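Local coordinates for protein transcriptional regulator, LacI family (Lactobacillus brevis, PDB 3JY6) that probably binds cis-regulatory DNA and regulates transcription as a LacI-family factor, here represented by its periplasmic-binding-protein-like domain, at residues Val128-Leu133 with Val153-Val158. Sequence-based numbering, arbitrary orientation.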
# COMPACT_ATOMS: atom_id res chain seq x y z
N VAL A 128 1.21 24.38 -5.55
CA VAL A 128 1.37 23.42 -4.46
C VAL A 128 0.05 22.73 -4.11
O VAL A 128 -0.95 23.38 -3.82
CB VAL A 128 1.88 24.13 -3.20
CG1 VAL A 128 2.15 23.11 -2.11
CG2 VAL A 128 3.14 24.93 -3.51
N LEU A 129 0.06 21.40 -4.16
CA LEU A 129 -1.13 20.61 -3.80
C LEU A 129 -0.76 19.91 -2.50
O LEU A 129 0.23 19.16 -2.46
CB LEU A 129 -1.44 19.59 -4.89
CG LEU A 129 -2.64 18.66 -4.67
CD1 LEU A 129 -3.93 19.48 -4.47
CD2 LEU A 129 -2.76 17.73 -5.88
N THR A 130 -1.55 20.12 -1.45
CA THR A 130 -1.20 19.53 -0.16
C THR A 130 -2.36 19.29 0.82
O THR A 130 -3.48 19.79 0.63
CB THR A 130 -0.20 20.46 0.57
OG1 THR A 130 0.23 19.87 1.80
CG2 THR A 130 -0.86 21.79 0.89
N SER A 131 -2.09 18.52 1.86
CA SER A 131 -3.08 18.30 2.90
C SER A 131 -2.87 19.56 3.74
O SER A 131 -1.82 20.18 3.64
CB SER A 131 -2.77 17.06 3.73
OG SER A 131 -2.89 15.88 2.95
N GLU A 132 -3.86 19.95 4.54
CA GLU A 132 -3.75 21.17 5.34
C GLU A 132 -2.40 21.40 6.01
O GLU A 132 -1.90 20.56 6.76
CB GLU A 132 -4.88 21.19 6.38
CG GLU A 132 -6.25 21.30 5.73
CD GLU A 132 -7.38 21.29 6.74
OE1 GLU A 132 -7.39 22.16 7.64
OE2 GLU A 132 -8.27 20.41 6.62
N LEU A 133 -1.81 22.57 5.72
CA LEU A 133 -0.50 22.95 6.24
C LEU A 133 -0.37 23.05 7.77
O LEU A 133 0.62 22.55 8.32
CB LEU A 133 -0.07 24.29 5.61
CG LEU A 133 0.37 24.24 4.14
CD1 LEU A 133 0.30 25.63 3.53
CD2 LEU A 133 1.78 23.68 4.05
N VAL A 153 3.88 31.39 -6.49
CA VAL A 153 3.51 30.15 -5.82
C VAL A 153 2.08 30.23 -5.32
O VAL A 153 1.73 31.14 -4.57
CB VAL A 153 4.43 29.86 -4.62
CG1 VAL A 153 4.01 28.57 -3.93
CG2 VAL A 153 5.87 29.77 -5.07
N ASP A 154 1.25 29.29 -5.74
CA ASP A 154 -0.14 29.24 -5.31
C ASP A 154 -0.30 27.95 -4.53
O ASP A 154 0.40 26.97 -4.81
CB ASP A 154 -1.06 29.25 -6.52
CG ASP A 154 -1.02 30.57 -7.27
OD1 ASP A 154 -1.26 31.63 -6.63
OD2 ASP A 154 -0.74 30.56 -8.49
N VAL A 155 -1.20 27.92 -3.56
CA VAL A 155 -1.38 26.71 -2.76
C VAL A 155 -2.81 26.20 -2.73
O VAL A 155 -3.75 26.97 -2.61
CB VAL A 155 -0.89 26.95 -1.32
CG1 VAL A 155 -1.68 28.06 -0.68
CG2 VAL A 155 -1.03 25.67 -0.49
N LEU A 156 -2.96 24.88 -2.85
CA LEU A 156 -4.27 24.25 -2.82
C LEU A 156 -4.33 23.19 -1.73
O LEU A 156 -3.89 22.05 -1.90
CB LEU A 156 -4.62 23.61 -4.17
CG LEU A 156 -5.85 22.70 -4.19
CD1 LEU A 156 -7.02 23.35 -3.47
CD2 LEU A 156 -6.22 22.39 -5.63
N GLU A 157 -4.88 23.60 -0.59
CA GLU A 157 -5.03 22.73 0.56
C GLU A 157 -6.24 21.84 0.39
O GLU A 157 -7.31 22.29 -0.04
CB GLU A 157 -5.15 23.58 1.82
CG GLU A 157 -3.87 24.32 2.14
CD GLU A 157 -3.99 25.21 3.34
OE1 GLU A 157 -4.37 26.39 3.19
OE2 GLU A 157 -3.69 24.73 4.46
N VAL A 158 -6.05 20.56 0.71
CA VAL A 158 -7.10 19.56 0.62
C VAL A 158 -7.33 19.06 2.04
O VAL A 158 -6.37 18.89 2.80
CB VAL A 158 -6.66 18.36 -0.26
CG1 VAL A 158 -7.78 17.35 -0.35
CG2 VAL A 158 -6.28 18.85 -1.65
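Val-128 and Thr-130 pair with the 153-158 strand in the regular ladder of a parallel beta sheet, a worked example of how a beta-alpha-beta unit closes: strand 125-131, helix 137-147 and edge strand 152-158 follow one another in sequence. Val-128 N donates to Asp-154 O (2.8 Å), and Leu-156 N returns a bond to Val-128 O. Two residues on, Thr-130 N reaches Leu-156 O at 3.1 Å while Val-158 N donates to Thr-130 O. The ladder frays where the first strand ends, since the bond from Glu-132 N to Val-158 O is weak, bent to 129°.

Apolar contacts alternate between the faces. On one, Leu-129 CD1 lies 3.7 Å from Val-158 CG2 and also meets Leu-156 CG; in Leu-129, CG stands anti to the backbone N (chi1 179°) and the second torsion (chi2 58°) then turns CD1 toward the neighbouring strand. Trp-192 of helix 190-196 touches Leu-129 and Val-158 there. On the face toward helix 137-147, Val-128 CG2 rests against Val-153 CG1 at 3.8 Å, and Thr-130 CG2 touches both Val-155 CG2 and Glu-157 CG.

Polar side chains hold the end of the first strand and the loop that follows. The extended chain of Glu-157 runs beside Thr-130, and its OE2 accepts Leu-133 N at 3.1 Å on the anti side, somewhat out of the carboxylate plane. Thr-130 OG1 donates to Ser-131 O in the carbonyl plane, on a lone pair (2.8 Å). Ser-131 OG turns instead to Glu-160 and Trp-192.

Backbone bonds thus set the register and aliphatic contacts join the strands on both faces, while a carboxylate from the edge strand takes over at Leu-133, beyond the ladder, and ties down the chain as it leaves for the helix.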